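Local coordinates for capsid protein (Bocavirus gorilla/GBoV1/2009, PDB 7LNK) that forms the T=1 icosahedral shell of gorilla bocavirus, sixty copies of one parvovirus coat protein probably enclosing the viral genome, at residues Q326-T330 with P331-G335; Y379-T382 with R383-I387; V478-T481 with Y482-D485; T494-Q498 with C499-K503. One frame throughout, in Å; residues are numbered along the deposited sequence.

Contact 1: residues Q326-T330 with P331-G335; sequences QWYQT and PEDTG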
loop_
_atom_site.group_PDB
_atom_site.type_symbol
_atom_site.label_atom_id
_atom_site.label_comp_id
_atom_site.label_asym_id
_atom_site.label_seq_id
_atom_site.Cartn_x
_atom_site.Cartn_y
_atom_site.Cartn_z
ATOM N N GLN A 326 -89.493 41.121 -60.219
ATOM C CA GLN A 326 -90.781 40.494 -59.983
ATOM C C GLN A 326 -90.669 39.005 -60.266
ATOM O O GLN A 326 -89.972 38.601 -61.195
ATOM C CB GLN A 326 -91.845 41.147 -60.860
ATOM C CG GLN A 326 -93.251 40.761 -60.552
ATOM C CD GLN A 326 -94.223 41.583 -61.344
ATOM O OE1 GLN A 326 -93.831 42.481 -62.078
ATOM N NE2 GLN A 326 -95.502 41.302 -61.184
ATOM N N TRP A 327 -91.358 38.193 -59.468
ATOM C CA TRP A 327 -91.307 36.750 -59.636
ATOM C C TRP A 327 -92.612 36.145 -59.149
ATOM O O TRP A 327 -93.315 36.732 -58.329
ATOM C CB TRP A 327 -90.126 36.132 -58.883
ATOM C CG TRP A 327 -90.163 36.303 -57.396
ATOM C CD1 TRP A 327 -90.681 35.435 -56.490
ATOM C CD2 TRP A 327 -89.656 37.407 -56.647
ATOM N NE1 TRP A 327 -90.531 35.925 -55.223
ATOM C CE2 TRP A 327 -89.903 37.137 -55.292
ATOM C CE3 TRP A 327 -89.017 38.598 -56.990
ATOM C CZ2 TRP A 327 -89.535 38.011 -54.282
ATOM C CZ3 TRP A 327 -88.654 39.459 -55.993
ATOM C CH2 TRP A 327 -88.913 39.165 -54.653
ATOM N N TYR A 328 -92.938 34.964 -59.671
ATOM C CA TYR A 328 -94.052 34.186 -59.149
ATOM C C TYR A 328 -93.576 33.292 -58.020
ATOM O O TYR A 328 -92.467 32.757 -58.058
ATOM C CB TYR A 328 -94.738 33.319 -60.201
ATOM C CG TYR A 328 -95.453 34.076 -61.277
ATOM C CD1 TYR A 328 -96.671 34.669 -61.022
ATOM C CD2 TYR A 328 -94.981 34.087 -62.573
ATOM C CE1 TYR A 328 -97.346 35.334 -61.994
ATOM C CE2 TYR A 328 -95.661 34.743 -63.561
ATOM C CZ TYR A 328 -96.842 35.365 -63.263
ATOM O OH TYR A 328 -97.534 36.026 -64.240
ATOM N N GLN A 329 -94.427 33.137 -57.013
ATOM C CA GLN A 329 -94.003 32.450 -55.805
ATOM C C GLN A 329 -94.081 30.933 -55.957
ATOM O O GLN A 329 -93.328 30.202 -55.306
ATOM C CB GLN A 329 -94.834 32.944 -54.627
ATOM C CG GLN A 329 -94.309 32.503 -53.304
ATOM C CD GLN A 329 -92.935 33.046 -53.024
ATOM O OE1 GLN A 329 -92.730 34.248 -52.999
ATOM N NE2 GLN A 329 -91.980 32.156 -52.810
ATOM N N THR A 330 -94.968 30.438 -56.809
ATOM C CA THR A 330 -95.078 29.012 -57.074
ATOM C C THR A 330 -95.042 28.765 -58.572
ATOM O O THR A 330 -95.311 29.671 -59.366
ATOM C CB THR A 330 -96.366 28.407 -56.493
ATOM O OG1 THR A 330 -97.507 29.022 -57.091
ATOM C CG2 THR A 330 -96.421 28.614 -55.000
ATOM N N PRO A 331 -94.705 27.543 -58.994
ATOM C CA PRO A 331 -94.658 27.262 -60.437
ATOM C C PRO A 331 -96.012 27.303 -61.115
ATOM O O PRO A 331 -96.077 27.402 -62.344
ATOM C CB PRO A 331 -94.048 25.858 -60.488
ATOM C CG PRO A 331 -93.262 25.758 -59.253
ATOM C CD PRO A 331 -94.074 26.462 -58.222
ATOM N N GLU A 332 -97.097 27.214 -60.358
ATOM C CA GLU A 332 -98.428 27.221 -60.943
ATOM C C GLU A 332 -99.020 28.615 -61.046
ATOM O O GLU A 332 -100.164 28.750 -61.486
ATOM C CB GLU A 332 -99.366 26.329 -60.134
ATOM C CG GLU A 332 -98.983 24.865 -60.143
ATOM C CD GLU A 332 -97.964 24.525 -59.079
ATOM O OE1 GLU A 332 -97.534 25.441 -58.350
ATOM O OE2 GLU A 332 -97.585 23.341 -58.973
ATOM N N ASP A 333 -98.279 29.642 -60.654
ATOM C CA ASP A 333 -98.805 30.995 -60.681
ATOM C C ASP A 333 -98.754 31.565 -62.089
ATOM O O ASP A 333 -97.783 31.372 -62.821
ATOM C CB ASP A 333 -98.015 31.882 -59.728
ATOM C CG ASP A 333 -98.275 31.558 -58.280
ATOM O OD1 ASP A 333 -99.277 30.877 -57.996
ATOM O OD2 ASP A 333 -97.473 31.970 -57.424
ATOM N N THR A 334 -99.820 32.265 -62.469
ATOM C CA THR A 334 -99.921 32.894 -63.775
ATOM C C THR A 334 -100.603 34.240 -63.614
ATOM O O THR A 334 -101.400 34.445 -62.698
ATOM C CB THR A 334 -100.712 32.036 -64.774
ATOM O OG1 THR A 334 -102.020 31.781 -64.254
ATOM C CG2 THR A 334 -100.019 30.718 -65.051
ATOM N N GLY A 335 -100.287 35.157 -64.517
ATOM C CA GLY A 335 -101.001 36.422 -64.534
ATOM C C GLY A 335 -100.630 37.300 -63.359
ATOM O O GLY A 335 -99.456 37.442 -63.005
#
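Asp333 OD2 takes two backbone N-H groups from the chain just before it. Thr330 N lies 3.0 Å from OD2, with an N-H...O angle of 149°, and approaches from well above the carboxylate plane. Gln329 N adds a weak second bond at 3.3 Å to the same oxygen. With its CG beside its own backbone N (chi1 -71°), Asp333 can reach back over the bend and lay its carboxylate against these amides. A third link runs the other way, through the main chain: Asp333 N donates to Thr330 O over 3.2 Å and closes a type I beta turn from Thr330 to Asp333. This turn leads out of the short strand 326-328, which pairs antiparallel with strand 339-341 inside the long loop that separates strands G and H of the parvovirus jelly roll. Tyr328, at the end of the strand, leans over the segment leaving the turn. Its CD1 meets Asp333 CB at 3.4 Å, and Asp333 O sits over the centre of the ring face, 3.7 Å above its plane. At the far end Tyr328 OH donates to Gly335 O across 2.7 Å, in the carbonyl plane and on a lone pair, with a C=O...O angle of 119°. Arg255 of a neighbouring subunit is hydrogen-bonded to the carbonyl oxygens of both Thr330 and Asp333, placing the turn at a subunit interface.

Contact 2: residues Y379-T382 with R383-I387; sequences YPIT and REHPI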
loop_
_atom_site.group_PDB
_atom_site.type_symbol
_atom_site.label_atom_id
_atom_site.label_comp_id
_atom_site.label_asym_id
_atom_site.label_seq_id
_atom_site.Cartn_x
_atom_site.Cartn_y
_atom_site.Cartn_z
ATOM N N TYR A 379 -78.594 45.211 -54.243
ATOM C CA TYR A 379 -80.036 45.024 -54.187
ATOM C C TYR A 379 -80.468 44.439 -52.844
ATOM O O TYR A 379 -79.767 43.584 -52.291
ATOM C CB TYR A 379 -80.483 44.096 -55.309
ATOM C CG TYR A 379 -81.967 43.936 -55.362
ATOM C CD1 TYR A 379 -82.746 44.876 -56.001
ATOM C CD2 TYR A 379 -82.596 42.893 -54.720
ATOM C CE1 TYR A 379 -84.092 44.759 -56.040
ATOM C CE2 TYR A 379 -83.946 42.774 -54.746
ATOM C CZ TYR A 379 -84.689 43.710 -55.409
ATOM O OH TYR A 379 -86.046 43.591 -55.443
ATOM N N PRO A 380 -81.612 44.852 -52.302
ATOM C CA PRO A 380 -82.107 44.271 -51.045
ATOM C C PRO A 380 -82.721 42.888 -51.191
ATOM O O PRO A 380 -83.940 42.761 -51.326
ATOM C CB PRO A 380 -83.150 45.293 -50.591
ATOM C CG PRO A 380 -83.609 45.918 -51.844
ATOM C CD PRO A 380 -82.411 46.015 -52.713
ATOM N N ILE A 381 -81.888 41.847 -51.174
ATOM C CA ILE A 381 -82.367 40.490 -51.403
ATOM C C ILE A 381 -83.328 40.065 -50.301
ATOM O O ILE A 381 -83.303 40.569 -49.178
ATOM C CB ILE A 381 -81.190 39.512 -51.494
ATOM C CG1 ILE A 381 -80.455 39.494 -50.163
ATOM C CG2 ILE A 381 -80.266 39.927 -52.591
ATOM C CD1 ILE A 381 -79.463 38.431 -50.033
ATOM N N THR A 382 -84.180 39.101 -50.635
ATOM C CA THR A 382 -85.188 38.542 -49.747
ATOM C C THR A 382 -84.883 37.075 -49.501
ATOM O O THR A 382 -83.885 36.532 -49.974
ATOM C CB THR A 382 -86.599 38.664 -50.326
ATOM O OG1 THR A 382 -86.666 37.971 -51.573
ATOM C CG2 THR A 382 -86.965 40.095 -50.538
ATOM N N ARG A 383 -85.770 36.431 -48.746
ATOM C CA ARG A 383 -85.627 35.005 -48.504
ATOM C C ARG A 383 -85.811 34.212 -49.786
ATOM O O ARG A 383 -85.244 33.126 -49.933
ATOM C CB ARG A 383 -86.613 34.560 -47.433
ATOM C CG ARG A 383 -86.561 33.095 -47.127
ATOM C CD ARG A 383 -87.506 32.739 -46.015
ATOM N NE ARG A 383 -87.542 31.307 -45.794
ATOM C CZ ARG A 383 -88.379 30.491 -46.416
ATOM N NH1 ARG A 383 -89.262 30.977 -47.268
ATOM N NH2 ARG A 383 -88.349 29.194 -46.169
ATOM N N GLU A 384 -86.580 34.734 -50.740
ATOM C CA GLU A 384 -86.511 34.161 -52.078
ATOM C C GLU A 384 -85.686 35.081 -52.969
ATOM O O GLU A 384 -86.149 36.081 -53.509
ATOM C CB GLU A 384 -87.914 33.980 -52.641
ATOM C CG GLU A 384 -88.791 33.049 -51.835
ATOM C CD GLU A 384 -89.451 33.761 -50.683
ATOM O OE1 GLU A 384 -89.201 34.972 -50.533
ATOM O OE2 GLU A 384 -90.184 33.113 -49.909
ATOM N N HIS A 385 -84.437 34.682 -53.128
ATOM C CA HIS A 385 -83.479 35.132 -54.111
ATOM C C HIS A 385 -82.508 34.005 -54.380
ATOM O O HIS A 385 -82.264 33.169 -53.505
ATOM C CB HIS A 385 -82.717 36.392 -53.678
ATOM C CG HIS A 385 -83.452 37.661 -53.948
ATOM N ND1 HIS A 385 -84.514 38.091 -53.190
ATOM C CD2 HIS A 385 -83.250 38.612 -54.887
ATOM C CE1 HIS A 385 -84.955 39.240 -53.669
ATOM N NE2 HIS A 385 -84.202 39.579 -54.696
ATOM N N PRO A 386 -81.927 33.968 -55.568
ATOM C CA PRO A 386 -80.715 33.177 -55.762
ATOM C C PRO A 386 -79.635 33.668 -54.814
ATOM O O PRO A 386 -79.487 34.870 -54.592
ATOM C CB PRO A 386 -80.351 33.457 -57.218
ATOM C CG PRO A 386 -81.630 33.810 -57.837
ATOM C CD PRO A 386 -82.418 34.545 -56.824
ATOM N N ILE A 387 -78.892 32.733 -54.236
ATOM C CA ILE A 387 -77.782 33.131 -53.385
ATOM C C ILE A 387 -76.609 33.579 -54.243
ATOM O O ILE A 387 -76.011 34.633 -54.009
ATOM C CB ILE A 387 -77.382 31.978 -52.452
ATOM C CG1 ILE A 387 -78.547 31.581 -51.569
ATOM C CG2 ILE A 387 -76.227 32.399 -51.579
ATOM C CD1 ILE A 387 -78.304 30.315 -50.830
#
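In the long loop between strands G and H of the jelly roll, the chain folds back on itself so that the imidazole of His385 lies against Tyr379, Ile381 and Thr382. An inverse gamma turn centred on Pro380 bends the incoming segment. The polar tie is between Thr382 OG1 and His385 ND1, 2.7 Å apart, and either could be the donor. The hydroxyl meets the imidazole at its edge, in the ring plane, a position it reaches because OG1 is set between its own backbone N and carbonyl carbon (chi1 60°). One flat side of the same ring rests on the backbone of Ile381 in a CH-pi contact: CA is 3.7 Å from the ring centroid and only 11° off the normal. Ile381 CB continues this surface at 3.8 Å from His385 CG. NE2 of the imidazole reaches Tyr379, whose CE2 is 3.2 Å away; the two rings meet rim to rim with planes 42° apart, neither over the other's face. Trp140 and Trp327 make further edge-to-face contacts with His385, so three aromatic rings adjoin it. Beyond the bend, Arg383 NH1 forms a salt bridge with Glu384 OE2 at 3.5 Å, while Arg383 NH2 is hydrogen-bonded to Phe74 O. A hydroxyl at the ring edge and an aliphatic CH over the ring face thus hold a histidine within a strand-free bend between the short strands 375-376 and 388-390, inside the large G-H insertion characteristic of parvovirus coat proteins.

Contact 3: residues V478-T481 with Y482-D485; sequences VSPT and YHVD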
loop_
_atom_site.group_PDB
_atom_site.type_symbol
_atom_site.label_atom_id
_atom_site.label_comp_id
_atom_site.label_asym_id
_atom_site.label_seq_id
_atom_site.Cartn_x
_atom_site.Cartn_y
_atom_site.Cartn_z
ATOM N N VAL A 478 -108.516 31.422 -43.355
ATOM C CA VAL A 478 -108.085 31.501 -41.969
ATOM C C VAL A 478 -106.586 31.265 -41.810
ATOM O O VAL A 478 -106.064 31.355 -40.695
ATOM C CB VAL A 478 -108.921 30.529 -41.109
ATOM C CG1 VAL A 478 -108.600 29.088 -41.443
ATOM C CG2 VAL A 478 -108.815 30.848 -39.629
ATOM N N SER A 479 -105.877 30.991 -42.889
ATOM C CA SER A 479 -104.496 30.559 -42.713
ATOM C C SER A 479 -103.541 31.718 -42.911
ATOM O O SER A 479 -103.577 32.392 -43.945
ATOM C CB SER A 479 -104.153 29.438 -43.685
ATOM O OG SER A 479 -104.934 28.289 -43.432
ATOM N N PRO A 480 -102.695 31.982 -41.935
ATOM C CA PRO A 480 -101.700 33.041 -42.070
ATOM C C PRO A 480 -100.525 32.625 -42.946
ATOM O O PRO A 480 -100.304 31.450 -43.231
ATOM C CB PRO A 480 -101.271 33.268 -40.625
ATOM C CG PRO A 480 -101.466 31.942 -39.987
ATOM C CD PRO A 480 -102.665 31.353 -40.608
ATOM N N THR A 481 -99.773 33.632 -43.383
ATOM C CA THR A 481 -98.654 33.420 -44.291
ATOM C C THR A 481 -97.636 32.463 -43.689
ATOM O O THR A 481 -97.427 32.437 -42.476
ATOM C CB THR A 481 -97.994 34.763 -44.614
ATOM O OG1 THR A 481 -98.960 35.640 -45.197
ATOM C CG2 THR A 481 -96.874 34.597 -45.600
ATOM N N TYR A 482 -97.005 31.673 -44.558
ATOM C CA TYR A 482 -96.006 30.667 -44.204
ATOM C C TYR A 482 -96.579 29.577 -43.315
ATOM O O TYR A 482 -95.852 28.962 -42.538
ATOM C CB TYR A 482 -94.768 31.263 -43.529
ATOM C CG TYR A 482 -93.984 32.233 -44.370
ATOM C CD1 TYR A 482 -93.161 31.787 -45.381
ATOM C CD2 TYR A 482 -93.974 33.580 -44.074
ATOM C CE1 TYR A 482 -92.424 32.652 -46.124
ATOM C CE2 TYR A 482 -93.233 34.457 -44.812
ATOM C CZ TYR A 482 -92.456 33.987 -45.836
ATOM O OH TYR A 482 -91.707 34.857 -46.584
ATOM N N HIS A 483 -97.872 29.322 -43.416
ATOM C CA HIS A 483 -98.506 28.263 -42.657
ATOM C C HIS A 483 -99.217 27.360 -43.649
ATOM O O HIS A 483 -99.500 27.767 -44.775
ATOM C CB HIS A 483 -99.494 28.826 -41.644
ATOM C CG HIS A 483 -99.964 27.823 -40.644
ATOM N ND1 HIS A 483 -99.125 27.277 -39.702
ATOM C CD2 HIS A 483 -101.168 27.240 -40.457
ATOM C CE1 HIS A 483 -99.795 26.418 -38.959
ATOM N NE2 HIS A 483 -101.037 26.373 -39.399
ATOM N N VAL A 484 -99.466 26.115 -43.254
ATOM C CA VAL A 484 -100.199 25.214 -44.132
ATOM C C VAL A 484 -101.699 25.452 -44.024
ATOM O O VAL A 484 -102.212 25.946 -43.014
ATOM C CB VAL A 484 -99.843 23.746 -43.851
ATOM C CG1 VAL A 484 -98.408 23.499 -44.222
ATOM C CG2 VAL A 484 -100.080 23.422 -42.402
ATOM N N ASP A 485 -102.403 25.094 -45.086
ATOM C CA ASP A 485 -103.839 25.229 -45.233
ATOM C C ASP A 485 -104.530 23.918 -44.847
ATOM O O ASP A 485 -103.891 22.939 -44.461
ATOM C CB ASP A 485 -104.145 25.622 -46.678
ATOM C CG ASP A 485 -105.583 25.941 -46.914
ATOM O OD1 ASP A 485 -106.372 25.919 -45.950
ATOM O OD2 ASP A 485 -105.930 26.205 -48.080
#
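Pro480 and His483 meet across a tight turn whose main-chain bond is weak: His483 N is 3.2 Å from Pro480 O, and the N-H...O angle is only 123°. The same carbonyl oxygen lies 3.2 Å from His483 CB. The two side chains run side by side in one direction, Pro480 CG being 4.0 Å from His483 CB. Four residues, Pro480 to His483, make a type II beta turn, with Tyr482 at its third position in the left-handed conformation (phi 62°). At the two central positions of the turn Thr481 and Tyr482 also point the same way, and the methyl CG2 of Thr481 packs on CD2 of the tyrosine ring at 3.4 Å. CG2 reaches the ring because it is turned anti to the backbone N of Thr481, which leaves OG1 anti to the carbonyl carbon and hydrogen-bonded to Ser471 O. Further from the bend the arms stay close, with Ser479 OG 3.6 Å from Val484 O and 3.7 Å from Asp485 OD1. Two side-chain ends are held from outside the turn: Tyr482 OH bonds to Gln498 O, and Asp485 OD2 accepts from Thr475 N. The ring of His483 packs against Phe190 of a neighbouring subunit, with planes near 80°. The short, weakly bonded strand 479-480 leads into the turn and pairs antiparallel with strand 472-473, while the backbones of Tyr482 and His483 are hydrogen-bonded to Ile491 in the following loop.

Contact 4: residues T494-Q498 with C499-K503; sequences TTFDQ and CMPVK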
loop_
_atom_site.group_PDB
_atom_site.type_symbol
_atom_site.label_atom_id
_atom_site.label_comp_id
_atom_site.label_asym_id
_atom_site.label_seq_id
_atom_site.Cartn_x
_atom_site.Cartn_y
_atom_site.Cartn_z
ATOM N N THR A 494 -97.488 37.148 -49.870
ATOM C CA THR A 494 -98.179 37.915 -50.899
ATOM C C THR A 494 -97.354 39.105 -51.369
ATOM O O THR A 494 -97.387 39.460 -52.551
ATOM C CB THR A 494 -99.539 38.367 -50.381
ATOM O OG1 THR A 494 -100.334 37.217 -50.093
ATOM C CG2 THR A 494 -100.254 39.200 -51.411
ATOM N N THR A 495 -96.602 39.729 -50.474
ATOM C CA THR A 495 -95.948 40.985 -50.782
ATOM C C THR A 495 -94.458 40.907 -50.478
ATOM O O THR A 495 -93.978 39.986 -49.816
ATOM C CB THR A 495 -96.582 42.149 -50.016
ATOM O OG1 THR A 495 -96.081 43.384 -50.534
ATOM C CG2 THR A 495 -96.233 42.075 -48.566
ATOM N N PHE A 496 -93.731 41.898 -50.994
ATOM C CA PHE A 496 -92.274 41.869 -50.970
ATOM C C PHE A 496 -91.733 41.965 -49.550
ATOM O O PHE A 496 -90.669 41.417 -49.245
ATOM C CB PHE A 496 -91.739 43.008 -51.834
ATOM C CG PHE A 496 -90.248 43.106 -51.871
ATOM C CD1 PHE A 496 -89.513 42.290 -52.700
ATOM C CD2 PHE A 496 -89.585 44.033 -51.100
ATOM C CE1 PHE A 496 -88.149 42.391 -52.748
ATOM C CE2 PHE A 496 -88.224 44.131 -51.145
ATOM C CZ PHE A 496 -87.505 43.307 -51.968
ATOM N N ASP A 497 -92.445 42.663 -48.666
ATOM C CA ASP A 497 -91.972 42.793 -47.294
ATOM C C ASP A 497 -92.183 41.508 -46.509
ATOM O O ASP A 497 -91.475 41.248 -45.531
ATOM C CB ASP A 497 -92.667 43.963 -46.605
ATOM C CG ASP A 497 -92.175 45.304 -47.098
ATOM O OD1 ASP A 497 -91.102 45.351 -47.728
ATOM O OD2 ASP A 497 -92.864 46.315 -46.854
ATOM N N GLN A 498 -93.158 40.694 -46.913
ATOM C CA GLN A 498 -93.355 39.409 -46.253
ATOM C C GLN A 498 -92.239 38.441 -46.592
ATOM O O GLN A 498 -92.013 37.472 -45.863
ATOM C CB GLN A 498 -94.703 38.825 -46.647
ATOM C CG GLN A 498 -95.856 39.639 -46.152
ATOM C CD GLN A 498 -97.172 39.121 -46.637
ATOM O OE1 GLN A 498 -97.242 38.410 -47.630
ATOM N NE2 GLN A 498 -98.235 39.516 -45.970
ATOM N N CYS A 499 -91.544 38.678 -47.693
ATOM C CA CYS A 499 -90.345 37.932 -48.029
ATOM C C CYS A 499 -89.151 38.353 -47.192
ATOM O O CYS A 499 -88.090 37.737 -47.306
ATOM C CB CYS A 499 -90.038 38.091 -49.513
ATOM S SG CYS A 499 -91.291 37.390 -50.583
ATOM N N MET A 500 -89.307 39.387 -46.367
ATOM C CA MET A 500 -88.319 39.845 -45.405
ATOM C C MET A 500 -87.006 40.218 -46.077
ATOM O O MET A 500 -86.006 39.510 -45.925
ATOM C CB MET A 500 -88.101 38.768 -44.349
ATOM C CG MET A 500 -89.311 38.538 -43.484
ATOM S SD MET A 500 -89.039 37.258 -42.265
ATOM C CE MET A 500 -89.168 35.814 -43.305
ATOM N N PRO A 501 -86.972 41.311 -46.830
ATOM C CA PRO A 501 -85.729 41.726 -47.479
ATOM C C PRO A 501 -84.696 42.216 -46.481
ATOM O O PRO A 501 -84.992 42.514 -45.324
ATOM C CB PRO A 501 -86.183 42.858 -48.398
ATOM C CG PRO A 501 -87.370 43.401 -47.729
ATOM C CD PRO A 501 -88.068 42.250 -47.108
ATOM N N VAL A 502 -83.455 42.285 -46.948
ATOM C CA VAL A 502 -82.381 42.862 -46.155
ATOM C C VAL A 502 -82.327 44.356 -46.436
ATOM O O VAL A 502 -83.106 44.868 -47.245
ATOM C CB VAL A 502 -81.031 42.191 -46.455
ATOM C CG1 VAL A 502 -81.070 40.738 -46.065
ATOM C CG2 VAL A 502 -80.685 42.337 -47.912
ATOM N N LYS A 503 -81.415 45.059 -45.766
ATOM C CA LYS A 503 -81.203 46.493 -45.962
ATOM C C LYS A 503 -82.432 47.307 -45.586
ATOM O O LYS A 503 -82.674 48.386 -46.125
ATOM C CB LYS A 503 -80.767 46.783 -47.394
ATOM C CG LYS A 503 -79.448 46.150 -47.663
ATOM C CD LYS A 503 -78.992 46.286 -49.068
ATOM C CE LYS A 503 -77.672 45.594 -49.156
ATOM N NZ LYS A 503 -77.099 45.595 -50.500
#
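Met500 N donates to Asp497 O at 3.0 Å, with an N-H...O angle of 148°, and closes the type I beta turn from Asp497 to Met500. One residue earlier Cys499 N makes two weak bonds, to Phe496 O at 3.3 Å and to Thr495 O at 3.5 Å. Residues 496-498 have helical backbone angles, but the bonds do not form a regular helical series. The side chain of Gln498 turns back to fasten the start of the bend. Extended beyond CG (chi2 175°), it carries OE1 to two successive amides. Thr494 N comes in nearly along the C=O axis, 2.6 Å from OE1; Thr495 N, 3.2 Å from that oxygen, arrives from above the amide plane. The amide is held at its other end too, where NE2 donates to Gly469 O and Ser471 OG, so its rotation is well defined. Phe496, with CG anti to its backbone N (chi1 179°), brings CE2 of its ring to 3.6 Å from Pro501 CG, the two side chains crossing at a slant, while Pro501 CD lies 3.5 Å from Phe496 O. Trp327 and strand 339-341 adjoin Phe496, and Met500 leans on helix 76-85, where its carbonyl oxygen also accepts from Trp79 NE1. A type I turn ending a short helical bend, tied by a glutamine amide and followed by a proline, thus marks this part of the C-terminal segment after the jelly roll's last strand.

In the fold
Contacts 1 and 2 lie in the long insertion between strands 207-223 and 415-420, whereas contacts 3 and 4 come after strand 437-453, in the C-terminal segment. Contacts 2 and 4 are the closest pair, their centres about 9 Å apart, and are joined by two probable backbone hydrogen bonds, Ile381 O to Val502 N (2.8 Å) and Arg383 N to Cys499 O (3.0 Å). Trp327 of contact 1 packs on both. Contact 3 lies about 17 Å from contact 4, centre to centre, and is tied to it by Tyr482. The C-terminal segment is thus bound to the inter-strand loop; all four contacts also touch neighbouring subunits, contacts 1 and 3 through more of their residues.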